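Local coordinates for protein KLLA0F20702p (Kluyveromyces lactis, PDB 5Y5A) that is the telomerase subunit Est1, represented by a largely helical TPR-clan portion, and probably recruits telomerase to telomeres by binding Cdc13, at residues 201-204 against 205-209; 306-309 against 310-313; 512-515 against 516-519; 537-540 against 541-545. All coordinates share one frame; numbering follows the deposited sequence.

Contact 1. Residues 201-204 against 205-209; sequences YKII and MEHLS
Tyr201 and Met205 stand one turn apart in the last turns of helix 179-206, a long helix of the TPR-clan region of Est1, and with Lys202, Glu206 and His207 they show how such a helix runs out into a loop. Two i-to-i+4 backbone bonds remain in force: Met205 N gives to Tyr201 O at 3.2 Å, and Glu206 N to Lys202 O at 2.8 Å. At the next step the pattern shortens, for His207 N makes a weak bond of 3.3 Å to Ile204 O, and the chain leaves the helix at His207. Met205 folds back at its second torsion (chi2 -76°), which carries its methyl CE to the edge of the Tyr201 ring, near the ring plane and 4.4 Å from CD1. CE lies equally near Ile204 CG2. On another side of the helix the Lys202 chain, extended as far as CE and bent at its last torsion, crosses that of Glu206, and a long salt bridge joins Lys202 NZ to Glu206 OE2 at 3.5 Å; the carboxylate oxygen is less surely placed, so the pairing is best read as approximate. Two neighbouring helices cover this end: on helix 78-105, Phe94 stacks with the Tyr201 ring while Gln98 touches Met205, and on helix 113-144, Leu123 packs on Met205, Asn120 ND2 bonds to Met205 O, and Phe127 and Gln124 touch Lys202 and Glu206.

Contact 2. Residues 306-309 against 310-313; sequences RIIN and MEIM
Met310 N donates to Arg306 O at 2.9 Å, the first of four successive i-to-i+4 links that build the opening turns of helix 306-315. Ile312 N bonds to Ile308 O at the same 2.9 Å. Between them Glu311 N bonds to Ile307 O, and Met313 N closes the series on Asn309 O. The side chains of Arg306 and Met310 also meet, crossing at an angle. Arg306 is bent at its second and third torsions, which carry NH2 forward along the helix to 3.1 Å from Met310 SD; the sulfur approaches the guanidinium obliquely. The same NH2 is hydrogen-bonded to Asn357 OD1 of helix 339-379, which gives this nitrogen a partner on the neighbouring helix. Farther out, the methionine chain turns at its last torsion (chi3 52°) and its CE reaches Ile307 CD1 at 3.7 Å, this pair of side chains crossing likewise. Ile307 and Glu311 run side by side in the same direction, whereas Ile308 CG2 and Ile312 CD1 are in looser apolar contact at 4.3 Å. On the buried side, Asn309 OD1 accepts from Lys349 NZ, also of helix 339-379. A polarisable thioether beside a guanidinium may be an accommodating neighbour for the positive charge, whose polar partner is Asn357, and the methionine here probably serves two environments at once: both its sulfur and its methyl lie against the arginine, and the methyl touches the isoleucine as well.

Contact 3. Residues 512-515 against 516-519; sequences LPDR and LVGK
A Schellman motif ends the short helix 512-515, and Asp514 and Lys519 form its outer closure. Lys519 N reaches back to Asp514 O at 2.7 Å, and inside that loop Gly518 N bonds to Arg515 O, the positive phi of Gly518 (80°) reversing the chain. Asp514 O also receives Val517 N, the two donors arriving from opposite faces of the carbonyl plane. Leu512 swings CG away from its backbone N (chi1 -170°) and Leu516 swings its own away from its carbonyl carbon (chi1 -60°); the two chains cross, with Leu512 CD1 4.0 Å from Leu516 CG. Phe481 and an aromatic side chain of the bound peptide also pack on Leu516, which puts this turn at the peptide-binding surface. Val517 tucks its CG2 branch between its own backbone N and carbonyl carbon, and that methyl lies 3.2 Å from Asp514 O. Arg515 extends straight from CG to NE, where it bonds to Asp510 O, and its NH1 goes to Asp479 O, tying the helix end to preceding loops. Lys519 is likewise extended beyond CG, and its NZ forms a salt bridge with Asp154 instead of meeting the Asp514 carboxylate, which bonds to Ser153. The stems of Asp514 and Lys519 nevertheless touch, Asp514 CB lying 4.0 Å from Lys519 CB.

Contact 4. Residues 537-540 against 541-545; sequences LVYS and NKKFL
Tyr539 and Lys543, one turn apart on helix 526-546, show an i-to-i+4 pairing of an aromatic ring with a lysine stem. The two side chains run alongside each other, and Lys543 CG sits over one face of the Tyr539 ring, displaced toward its rim and 4.2 Å from CZ. CG, set anti to the carbonyl carbon of Lys543 (chi1 -64°), is the atom that meets the ring; beyond it the lysine chain bends twice. Arg475 and Pro476 touch the Tyr539 side chain too. An aromatic side chain of the bound peptide packs on Lys543 as well, which places this side of the helix beside the ligand. Val538 and Lys542 repeat the parallel course one step back, with Val538 CG1 3.8 Å from Lys542 CE. Four successive i-to-i+4 backbone bonds run beneath these pairs, from Asn541 N to Leu537 O (2.8 Å) up to Phe544 N to Ser540 O. The next shell holds the helix in its bundle. Leu537 lies against Leu423 and Ala426 of helix 421-433 and Leu460 of helix 447-462, while the Phe544 ring stacks with His444. Buried polar groups are satisfied along the way, since Asn541 ND2 gives to Thr457 OG1 and the Ser540 hydroxyl bonds to Val536 O within its own helix. Asn541 also lies close over the preceding turn, its CB 3.1 Å from Leu537 O.

In the fold
The four contacts sample a mostly helical chain at well-separated points and in sequence order, none touching another. Contacts 1 and 4 lie farthest apart, with centres about 51 Å apart on opposite sides of the chain's centre. Contact 2 lies nearer to both, about 27 Å from contact 1 and 34 Å from contact 4 between centres. Contacts 3 and 4 belong to successive helices, 512-515 and 526-546, and their nearest atoms are about 18 Å apart; these two meet the bound peptide, which, given the complex with Cdc13, is probably the Cdc13 segment. Contacts 1 and 2 each lie along a single helix, packed against helices 78-105 and 113-144 and against helix 339-379 respectively.

Contact 1. Residues 201-204 against 205-209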
ATOM      1  N   TYR A 201       6.876  -8.460  16.508  1.00 59.14           N
ATOM      2  CA  TYR A 201       6.555  -9.209  17.716  1.00 63.92           C
ATOM      3  C   TYR A 201       7.568  -8.967  18.831  1.00 64.29           C
ATOM      4  O   TYR A 201       7.201  -8.857  20.001  1.00 69.15           O
ATOM      5  CB  TYR A 201       6.480 -10.702  17.413  1.00 63.28           C
ATOM      6  CG  TYR A 201       5.115 -11.182  16.993  1.00 64.83           C
ATOM      7  CD1 TYR A 201       4.066 -11.225  17.904  1.00 62.38           C
ATOM      8  CD2 TYR A 201       4.876 -11.613  15.693  1.00 66.00           C
ATOM      9  CE1 TYR A 201       2.809 -11.675  17.529  1.00 66.53           C
ATOM     10  CE2 TYR A 201       3.623 -12.067  15.308  1.00 67.00           C
ATOM     11  CZ  TYR A 201       2.593 -12.095  16.229  1.00 69.42           C
ATOM     12  OH  TYR A 201       1.347 -12.546  15.850  1.00 71.18           O
ATOM     13  N   LYS A 202       8.831  -8.891  18.486  1.00 60.46           N
ATOM     14  CA  LYS A 202       9.833  -8.679  19.492  1.00 67.74           C
ATOM     15  C   LYS A 202       9.669  -7.329  20.123  1.00 70.50           C
ATOM     16  O   LYS A 202       9.663  -7.210  21.328  1.00 73.03           O
ATOM     17  CB  LYS A 202      11.230  -8.806  18.908  1.00 70.59           C
ATOM     18  CG  LYS A 202      12.330  -8.506  19.908  1.00 74.79           C
ATOM     19  CD  LYS A 202      13.708  -8.601  19.289  1.00 78.45           C
ATOM     20  CE  LYS A 202      14.761  -8.009  20.205  1.00 84.04           C
ATOM     21  NZ  LYS A 202      15.839  -7.342  19.447  1.00 84.99           N
ATOM     22  N   ILE A 203       9.542  -6.309  19.295  1.00 67.57           N
ATOM     23  CA  ILE A 203       9.388  -4.938  19.776  1.00 66.41           C
ATOM     24  C   ILE A 203       8.233  -4.814  20.764  1.00 70.45           C
ATOM     25  O   ILE A 203       8.359  -4.167  21.806  1.00 74.17           O
ATOM     26  CB  ILE A 203       9.174  -3.979  18.611  1.00 66.14           C
ATOM     27  CG1 ILE A 203      10.498  -3.770  17.879  1.00 67.88           C
ATOM     28  CG2 ILE A 203       8.620  -2.648  19.094  1.00 64.27           C
ATOM     29  CD1 ILE A 203      10.328  -3.189  16.511  1.00 62.24           C
ATOM     30  N   ILE A 204       7.117  -5.459  20.444  1.00 65.96           N
ATOM     31  CA  ILE A 204       5.963  -5.478  21.334  1.00 68.94           C
ATOM     32  C   ILE A 204       6.297  -6.111  22.693  1.00 75.64           C
ATOM     33  O   ILE A 204       5.931  -5.577  23.744  1.00 72.09           O
ATOM     34  CB  ILE A 204       4.787  -6.219  20.675  1.00 70.33           C
ATOM     35  CG1 ILE A 204       4.236  -5.371  19.529  1.00 75.13           C
ATOM     36  CG2 ILE A 204       3.695  -6.523  21.694  1.00 68.07           C
ATOM     37  CD1 ILE A 204       3.447  -6.148  18.518  1.00 81.61           C
ATOM     38  N   MET A 205       7.008  -7.216  22.692  1.00 79.23           N
ATOM     39  CA  MET A 205       7.348  -7.837  23.945  1.00 83.21           C
ATOM     40  C   MET A 205       8.362  -7.000  24.710  1.00 86.13           C
ATOM     41  O   MET A 205       8.266  -6.852  25.902  1.00 83.62           O
ATOM     42  CB  MET A 205       7.876  -9.235  23.695  1.00 82.33           C
ATOM     43  CG  MET A 205       6.997 -10.052  22.781  1.00 79.24           C
ATOM     44  SD  MET A 205       5.538 -10.629  23.619  1.00 84.16           S
ATOM     45  CE  MET A 205       4.413 -10.846  22.273  1.00 79.19           C
ATOM     46  N   GLU A 206       9.325  -6.444  23.997  1.00 89.63           N
ATOM     47  CA  GLU A 206      10.376  -5.653  24.621  1.00 89.26           C
ATOM     48  C   GLU A 206       9.871  -4.323  25.168  1.00 96.33           C
ATOM     49  O   GLU A 206      10.619  -3.590  25.821  1.00101.74           O
ATOM     50  CB  GLU A 206      11.505  -5.395  23.624  1.00 82.93           C
ATOM     51  CG  GLU A 206      12.393  -6.591  23.367  1.00 82.14           C
ATOM     52  CD  GLU A 206      13.601  -6.231  22.533  1.00 85.97           C
ATOM     53  OE1 GLU A 206      13.510  -5.265  21.746  1.00 89.53           O
ATOM     54  OE2 GLU A 206      14.644  -6.901  22.674  1.00 89.28           O
ATOM     55  N   HIS A 207       8.607  -4.010  24.904  1.00 94.75           N
ATOM     56  CA  HIS A 207       8.033  -2.749  25.363  1.00 92.43           C
ATOM     57  C   HIS A 207       7.330  -2.883  26.712  1.00 91.86           C
ATOM     58  O   HIS A 207       6.660  -3.883  26.982  1.00 89.47           O
ATOM     59  CB  HIS A 207       7.062  -2.198  24.319  1.00 81.96           C
ATOM     60  CG  HIS A 207       7.497  -0.893  23.731  1.00 83.05           C
ATOM     61  ND1 HIS A 207       6.796   0.277  23.917  1.00 83.22           N
ATOM     62  CD2 HIS A 207       8.570  -0.576  22.968  1.00 85.12           C
ATOM     63  CE1 HIS A 207       7.416   1.263  23.289  1.00 84.46           C
ATOM     64  NE2 HIS A 207       8.493   0.771  22.705  1.00 85.05           N
ATOM     65  N   LEU A 208       7.462  -1.880  27.546  1.00 96.56           N
ATOM     66  CA  LEU A 208       6.823  -1.943  28.830  1.00103.82           C
ATOM     67  C   LEU A 208       5.366  -1.582  28.723  1.00106.19           C
ATOM     68  O   LEU A 208       4.516  -2.286  29.242  1.00108.28           O
ATOM     69  CB  LEU A 208       7.514  -0.991  29.784  1.00104.63           C
ATOM     70  CG  LEU A 208       7.529   0.419  29.252  1.00 99.28           C
ATOM     71  CD1 LEU A 208       6.486   1.204  30.019  1.00 98.46           C
ATOM     72  CD2 LEU A 208       8.918   0.998  29.414  1.00102.19           C
ATOM     73  N   SER A 209       5.075  -0.485  28.043  1.00104.94           N
ATOM     74  CA  SER A 209       3.698  -0.034  27.902  1.00105.20           C
ATOM     75  C   SER A 209       3.165  -0.302  26.502  1.00101.29           C
ATOM     76  O   SER A 209       3.887  -0.794  25.633  1.00 95.90           O
ATOM     77  CB  SER A 209       3.588   1.459  28.217  1.00110.03           C
ATOM     78  OG  SER A 209       2.259   1.922  28.040  1.00111.18           O
TER

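Contact 2. Residues 306-309 against 310-313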
ATOM      1  N   ARG A 306       1.693  22.111  12.875  1.00 92.76           N
ATOM      2  CA  ARG A 306       1.702  21.244  11.711  1.00 95.53           C
ATOM      3  C   ARG A 306       1.341  19.821  12.036  1.00 90.09           C
ATOM      4  O   ARG A 306       0.681  19.151  11.275  1.00 83.21           O
ATOM      5  CB  ARG A 306       3.094  21.241  11.083  1.00101.48           C
ATOM      6  CG  ARG A 306       3.187  20.605   9.696  1.00102.43           C
ATOM      7  CD  ARG A 306       3.449  19.121   9.786  1.00104.82           C
ATOM      8  NE  ARG A 306       4.776  18.749   9.335  1.00106.58           N
ATOM      9  CZ  ARG A 306       5.011  17.757   8.485  1.00106.51           C
ATOM     10  NH1 ARG A 306       6.243  17.474   8.116  1.00102.65           N
ATOM     11  NH2 ARG A 306       4.013  17.045   7.996  1.00109.22           N
ATOM     12  N   ILE A 307       1.803  19.361  13.174  1.00 83.72           N
ATOM     13  CA  ILE A 307       1.584  17.981  13.589  1.00 79.35           C
ATOM     14  C   ILE A 307       0.086  17.714  13.750  1.00 73.03           C
ATOM     15  O   ILE A 307      -0.391  16.613  13.480  1.00 74.33           O
ATOM     16  CB  ILE A 307       2.329  17.650  14.905  1.00 74.73           C
ATOM     17  CG1 ILE A 307       2.305  16.143  15.166  1.00 73.84           C
ATOM     18  CG2 ILE A 307       1.735  18.406  16.081  1.00 77.33           C
ATOM     19  CD1 ILE A 307       3.085  15.329  14.149  1.00 67.77           C
ATOM     20  N   ILE A 308      -0.654  18.736  14.163  1.00 68.58           N
ATOM     21  CA  ILE A 308      -2.094  18.624  14.324  1.00 58.81           C
ATOM     22  C   ILE A 308      -2.800  18.663  12.970  1.00 54.66           C
ATOM     23  O   ILE A 308      -3.732  17.894  12.735  1.00 57.07           O
ATOM     24  CB  ILE A 308      -2.643  19.744  15.221  1.00 60.85           C
ATOM     25  CG1 ILE A 308      -1.894  19.767  16.554  1.00 73.83           C
ATOM     26  CG2 ILE A 308      -4.138  19.572  15.436  1.00 54.07           C
ATOM     27  CD1 ILE A 308      -1.937  18.452  17.301  1.00 79.26           C
ATOM     28  N   ASN A 309      -2.356  19.558  12.086  1.00 46.25           N
ATOM     29  CA  ASN A 309      -2.921  19.643  10.741  1.00 43.88           C
ATOM     30  C   ASN A 309      -2.740  18.305  10.041  1.00 44.89           C
ATOM     31  O   ASN A 309      -3.668  17.776   9.426  1.00 45.02           O
ATOM     32  CB  ASN A 309      -2.266  20.766   9.912  1.00 41.10           C
ATOM     33  CG  ASN A 309      -2.347  22.125  10.579  1.00 50.43           C
ATOM     34  OD1 ASN A 309      -3.348  22.473  11.198  1.00 59.47           O
ATOM     35  ND2 ASN A 309      -1.283  22.906  10.448  1.00 56.89           N
ATOM     36  N   MET A 310      -1.537  17.755  10.151  1.00 49.00           N
ATOM     37  CA  MET A 310      -1.242  16.451   9.569  1.00 51.53           C
ATOM     38  C   MET A 310      -2.139  15.348  10.134  1.00 49.93           C
ATOM     39  O   MET A 310      -2.659  14.533   9.385  1.00 48.01           O
ATOM     40  CB  MET A 310       0.226  16.077   9.787  1.00 56.67           C
ATOM     41  CG  MET A 310       0.603  14.730   9.158  1.00 66.70           C
ATOM     42  SD  MET A 310       2.368  14.561   8.841  1.00131.20           S
ATOM     43  CE  MET A 310       3.034  14.983  10.446  1.00 82.66           C
ATOM     44  N   GLU A 311      -2.328  15.317  11.450  1.00 51.99           N
ATOM     45  CA  GLU A 311      -3.129  14.241  12.031  1.00 46.78           C
ATOM     46  C   GLU A 311      -4.604  14.364  11.637  1.00 45.97           C
ATOM     47  O   GLU A 311      -5.275  13.359  11.408  1.00 43.94           O
ATOM     48  CB  GLU A 311      -2.957  14.211  13.544  1.00 47.17           C
ATOM     49  CG  GLU A 311      -1.599  13.649  13.948  1.00 62.51           C
ATOM     50  CD  GLU A 311      -1.364  13.658  15.446  1.00 82.38           C
ATOM     51  OE1 GLU A 311      -2.188  14.242  16.180  1.00 88.95           O
ATOM     52  OE2 GLU A 311      -0.348  13.078  15.889  1.00 88.85           O
ATOM     53  N   ILE A 312      -5.097  15.591  11.518  1.00 43.79           N
ATOM     54  CA  ILE A 312      -6.449  15.808  11.011  1.00 44.44           C
ATOM     55  C   ILE A 312      -6.615  15.253   9.592  1.00 46.84           C
ATOM     56  O   ILE A 312      -7.632  14.633   9.268  1.00 44.26           O
ATOM     57  CB  ILE A 312      -6.818  17.299  11.031  1.00 42.56           C
ATOM     58  CG1 ILE A 312      -6.943  17.772  12.480  1.00 52.40           C
ATOM     59  CG2 ILE A 312      -8.118  17.545  10.273  1.00 40.03           C
ATOM     60  CD1 ILE A 312      -7.345  19.202  12.625  1.00 57.85           C
ATOM     61  N   MET A 313      -5.612  15.450   8.748  1.00 46.67           N
ATOM     62  CA  MET A 313      -5.706  14.951   7.378  1.00 45.15           C
ATOM     63  C   MET A 313      -5.592  13.433   7.336  1.00 44.07           C
ATOM     64  O   MET A 313      -6.212  12.795   6.496  1.00 47.28           O
ATOM     65  CB  MET A 313      -4.648  15.599   6.495  1.00 51.36           C
ATOM     66  CG  MET A 313      -4.816  17.105   6.401  1.00 54.95           C
ATOM     67  SD  MET A 313      -3.692  17.853   5.227  1.00 61.95           S
ATOM     68  CE  MET A 313      -3.362  19.414   6.044  1.00 54.40           C
TER

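Contact 3. Residues 512-515 against 516-519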
ATOM      1  N   LEU A 512      16.415  -3.251 -16.478  1.00 65.25           N
ATOM      2  CA  LEU A 512      14.977  -3.070 -16.318  1.00 67.64           C
ATOM      3  C   LEU A 512      14.511  -3.060 -14.854  1.00 65.36           C
ATOM      4  O   LEU A 512      13.703  -2.204 -14.492  1.00 65.94           O
ATOM      5  CB  LEU A 512      14.216  -4.145 -17.107  1.00 70.91           C
ATOM      6  CG  LEU A 512      12.702  -3.955 -17.229  1.00 72.58           C
ATOM      7  CD1 LEU A 512      12.382  -2.534 -17.655  1.00 70.15           C
ATOM      8  CD2 LEU A 512      12.114  -4.953 -18.224  1.00 71.98           C
ATOM      9  N   PRO A 513      15.006  -3.997 -14.012  1.00 63.13           N
ATOM     10  CA  PRO A 513      14.588  -3.937 -12.605  1.00 58.88           C
ATOM     11  C   PRO A 513      14.892  -2.602 -11.943  1.00 56.23           C
ATOM     12  O   PRO A 513      14.050  -2.081 -11.219  1.00 54.23           O
ATOM     13  CB  PRO A 513      15.401  -5.057 -11.952  1.00 60.80           C
ATOM     14  CG  PRO A 513      15.606  -6.039 -13.055  1.00 67.69           C
ATOM     15  CD  PRO A 513      15.829  -5.196 -14.273  1.00 66.90           C
ATOM     16  N   ASP A 514      16.073  -2.052 -12.193  1.00 61.93           N
ATOM     17  CA  ASP A 514      16.425  -0.754 -11.632  1.00 60.41           C
ATOM     18  C   ASP A 514      15.546   0.354 -12.217  1.00 58.12           C
ATOM     19  O   ASP A 514      15.154   1.276 -11.499  1.00 56.50           O
ATOM     20  CB  ASP A 514      17.907  -0.445 -11.859  1.00 62.95           C
ATOM     21  CG  ASP A 514      18.804  -1.099 -10.816  1.00 70.63           C
ATOM     22  OD1 ASP A 514      18.280  -1.575  -9.786  1.00 71.95           O
ATOM     23  OD2 ASP A 514      20.036  -1.127 -11.017  1.00 75.83           O
ATOM     24  N   ARG A 515      15.228   0.255 -13.509  1.00 57.01           N
ATOM     25  CA  ARG A 515      14.367   1.243 -14.167  1.00 57.94           C
ATOM     26  C   ARG A 515      13.012   1.329 -13.509  1.00 54.21           C
ATOM     27  O   ARG A 515      12.435   2.412 -13.390  1.00 50.29           O
ATOM     28  CB  ARG A 515      14.157   0.914 -15.645  1.00 60.20           C
ATOM     29  CG  ARG A 515      15.394   0.971 -16.470  1.00 64.39           C
ATOM     30  CD  ARG A 515      15.059   0.896 -17.942  1.00 62.38           C
ATOM     31  NE  ARG A 515      16.274   1.011 -18.729  1.00 61.64           N
ATOM     32  CZ  ARG A 515      16.885   2.162 -18.970  1.00 69.42           C
ATOM     33  NH1 ARG A 515      16.384   3.290 -18.483  1.00 67.10           N
ATOM     34  NH2 ARG A 515      17.993   2.184 -19.701  1.00 73.44           N
ATOM     35  N   LEU A 516      12.505   0.170 -13.101  1.00 54.68           N
ATOM     36  CA  LEU A 516      11.163   0.080 -12.539  1.00 57.35           C
ATOM     37  C   LEU A 516      11.155   0.407 -11.042  1.00 58.33           C
ATOM     38  O   LEU A 516      10.123   0.309 -10.393  1.00 55.71           O
ATOM     39  CB  LEU A 516      10.573  -1.311 -12.794  1.00 53.58           C
ATOM     40  CG  LEU A 516      10.444  -1.711 -14.276  1.00 57.14           C
ATOM     41  CD1 LEU A 516       9.772  -3.070 -14.448  1.00 53.13           C
ATOM     42  CD2 LEU A 516       9.699  -0.649 -15.068  1.00 55.88           C
ATOM     43  N   VAL A 517      12.307   0.793 -10.500  1.00 60.84           N
ATOM     44  CA  VAL A 517      12.355   1.359  -9.150  1.00 55.57           C
ATOM     45  C   VAL A 517      13.056   2.712  -9.162  1.00 51.02           C
ATOM     46  O   VAL A 517      13.664   3.110  -8.176  1.00 50.23           O
ATOM     47  CB  VAL A 517      13.069   0.430  -8.133  1.00 59.15           C
ATOM     48  CG1 VAL A 517      12.209  -0.794  -7.823  1.00 52.53           C
ATOM     49  CG2 VAL A 517      14.460   0.034  -8.623  1.00 58.97           C
ATOM     50  N   GLY A 518      12.970   3.406 -10.294  1.00 57.87           N
ATOM     51  CA  GLY A 518      13.448   4.771 -10.413  1.00 59.84           C
ATOM     52  C   GLY A 518      14.940   4.960 -10.620  1.00 67.78           C
ATOM     53  O   GLY A 518      15.414   6.095 -10.672  1.00 68.32           O
ATOM     54  N   LYS A 519      15.686   3.865 -10.746  1.00 68.87           N
ATOM     55  CA  LYS A 519      17.137   3.957 -10.873  1.00 68.10           C
ATOM     56  C   LYS A 519      17.625   3.679 -12.293  1.00 68.66           C
ATOM     57  O   LYS A 519      17.319   2.642 -12.877  1.00 70.14           O
ATOM     58  CB  LYS A 519      17.811   3.006  -9.879  1.00 72.14           C
ATOM     59  CG  LYS A 519      17.664   3.476  -8.440  1.00 80.72           C
ATOM     60  CD  LYS A 519      18.060   2.432  -7.410  1.00 88.44           C
ATOM     61  CE  LYS A 519      17.755   2.953  -6.007  1.00 95.15           C
ATOM     62  NZ  LYS A 519      17.840   1.919  -4.939  1.00 98.47           N
TER

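Contact 4. Residues 537-540 against 541-545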
ATOM      1  N   LEU A 537       0.004  14.406 -18.874  1.00 48.63           N
ATOM      2  CA  LEU A 537      -1.273  14.869 -18.345  1.00 44.96           C
ATOM      3  C   LEU A 537      -2.078  15.549 -19.437  1.00 50.67           C
ATOM      4  O   LEU A 537      -3.288  15.355 -19.520  1.00 50.07           O
ATOM      5  CB  LEU A 537      -1.073  15.815 -17.168  1.00 44.00           C
ATOM      6  CG  LEU A 537      -0.897  15.107 -15.829  1.00 47.53           C
ATOM      7  CD1 LEU A 537      -0.577  16.101 -14.729  1.00 44.42           C
ATOM      8  CD2 LEU A 537      -2.157  14.317 -15.494  1.00 42.06           C
ATOM      9  N   VAL A 538      -1.406  16.343 -20.275  1.00 49.87           N
ATOM     10  CA  VAL A 538      -2.075  16.992 -21.394  1.00 52.40           C
ATOM     11  C   VAL A 538      -2.639  15.917 -22.331  1.00 53.24           C
ATOM     12  O   VAL A 538      -3.766  16.022 -22.808  1.00 50.95           O
ATOM     13  CB  VAL A 538      -1.121  17.944 -22.164  1.00 48.51           C
ATOM     14  CG1 VAL A 538      -1.725  18.366 -23.490  1.00 48.01           C
ATOM     15  CG2 VAL A 538      -0.799  19.176 -21.330  1.00 47.93           C
ATOM     16  N   TYR A 539      -1.863  14.863 -22.557  1.00 52.61           N
ATOM     17  CA  TYR A 539      -2.293  13.767 -23.421  1.00 57.34           C
ATOM     18  C   TYR A 539      -3.491  12.999 -22.852  1.00 49.38           C
ATOM     19  O   TYR A 539      -4.462  12.724 -23.555  1.00 47.66           O
ATOM     20  CB  TYR A 539      -1.133  12.799 -23.659  1.00 66.33           C
ATOM     21  CG  TYR A 539      -1.518  11.584 -24.469  1.00 79.06           C
ATOM     22  CD1 TYR A 539      -1.644  11.660 -25.846  1.00 81.75           C
ATOM     23  CD2 TYR A 539      -1.750  10.361 -23.854  1.00 88.81           C
ATOM     24  CE1 TYR A 539      -1.996  10.554 -26.594  1.00 90.37           C
ATOM     25  CE2 TYR A 539      -2.103   9.248 -24.594  1.00 95.29           C
ATOM     26  CZ  TYR A 539      -2.224   9.351 -25.964  1.00 98.35           C
ATOM     27  OH  TYR A 539      -2.573   8.248 -26.712  1.00109.50           O
ATOM     28  N   SER A 540      -3.419  12.643 -21.579  1.00 44.74           N
ATOM     29  CA  SER A 540      -4.505  11.896 -20.963  1.00 49.07           C
ATOM     30  C   SER A 540      -5.750  12.763 -20.857  1.00 47.14           C
ATOM     31  O   SER A 540      -6.858  12.310 -21.133  1.00 51.36           O
ATOM     32  CB  SER A 540      -4.090  11.379 -19.585  1.00 49.80           C
ATOM     33  OG  SER A 540      -3.062  10.411 -19.714  1.00 54.06           O
ATOM     34  N   ASN A 541      -5.565  14.017 -20.470  1.00 44.90           N
ATOM     35  CA  ASN A 541      -6.699  14.920 -20.324  1.00 51.06           C
ATOM     36  C   ASN A 541      -7.398  15.176 -21.651  1.00 47.24           C
ATOM     37  O   ASN A 541      -8.626  15.222 -21.709  1.00 51.77           O
ATOM     38  CB  ASN A 541      -6.254  16.238 -19.682  1.00 45.49           C
ATOM     39  CG  ASN A 541      -5.842  16.055 -18.235  1.00 50.37           C
ATOM     40  OD1 ASN A 541      -5.887  14.938 -17.715  1.00 52.38           O
ATOM     41  ND2 ASN A 541      -5.427  17.143 -17.577  1.00 45.41           N
ATOM     42  N   LYS A 542      -6.633  15.325 -22.724  1.00 42.63           N
ATOM     43  CA  LYS A 542      -7.260  15.488 -24.029  1.00 45.99           C
ATOM     44  C   LYS A 542      -8.067  14.245 -24.437  1.00 50.00           C
ATOM     45  O   LYS A 542      -9.157  14.370 -25.009  1.00 46.25           O
ATOM     46  CB  LYS A 542      -6.215  15.816 -25.093  1.00 52.64           C
ATOM     47  CG  LYS A 542      -5.628  17.214 -24.957  1.00 63.12           C
ATOM     48  CD  LYS A 542      -5.045  17.701 -26.276  1.00 78.33           C
ATOM     49  CE  LYS A 542      -4.385  19.063 -26.110  1.00 85.84           C
ATOM     50  NZ  LYS A 542      -4.194  19.746 -27.426  1.00 90.52           N
ATOM     51  N   LYS A 543      -7.551  13.052 -24.141  1.00 49.31           N
ATOM     52  CA  LYS A 543      -8.278  11.833 -24.495  1.00 52.00           C
ATOM     53  C   LYS A 543      -9.556  11.759 -23.677  1.00 49.71           C
ATOM     54  O   LYS A 543     -10.609  11.384 -24.186  1.00 48.33           O
ATOM     55  CB  LYS A 543      -7.434  10.577 -24.261  1.00 55.88           C
ATOM     56  CG  LYS A 543      -6.181  10.469 -25.116  1.00 56.83           C
ATOM     57  CD  LYS A 543      -6.487  10.358 -26.596  1.00 67.45           C
ATOM     58  CE  LYS A 543      -7.008   8.984 -26.968  1.00 75.62           C
ATOM     59  NZ  LYS A 543      -7.209   8.877 -28.442  1.00 84.61           N
ATOM     60  N   PHE A 544      -9.458  12.125 -22.403  1.00 47.98           N
ATOM     61  CA  PHE A 544     -10.620  12.101 -21.526  1.00 48.55           C
ATOM     62  C   PHE A 544     -11.705  13.062 -21.981  1.00 52.41           C
ATOM     63  O   PHE A 544     -12.891  12.731 -21.972  1.00 54.22           O
ATOM     64  CB  PHE A 544     -10.230  12.451 -20.098  1.00 45.94           C
ATOM     65  CG  PHE A 544     -11.407  12.674 -19.197  1.00 45.56           C
ATOM     66  CD1 PHE A 544     -12.128  11.598 -18.701  1.00 43.21           C
ATOM     67  CD2 PHE A 544     -11.805  13.956 -18.856  1.00 39.52           C
ATOM     68  CE1 PHE A 544     -13.221  11.795 -17.881  1.00 41.26           C
ATOM     69  CE2 PHE A 544     -12.896  14.160 -18.031  1.00 40.69           C
ATOM     70  CZ  PHE A 544     -13.608  13.074 -17.542  1.00 38.16           C
ATOM     71  N   LEU A 545     -11.287  14.262 -22.354  1.00 49.30           N
ATOM     72  CA  LEU A 545     -12.213  15.336 -22.667  1.00 47.95           C
ATOM     73  C   LEU A 545     -12.888  15.103 -24.001  1.00 50.52           C
ATOM     74  O   LEU A 545     -13.957  15.657 -24.268  1.00 44.90           O
ATOM     75  CB  LEU A 545     -11.482  16.679 -22.667  1.00 51.67           C
ATOM     76  CG  LEU A 545     -11.146  17.188 -21.261  1.00 48.48           C
ATOM     77  CD1 LEU A 545     -10.267  18.429 -21.314  1.00 47.60           C
ATOM     78  CD2 LEU A 545     -12.423  17.468 -20.469  1.00 46.71           C
TER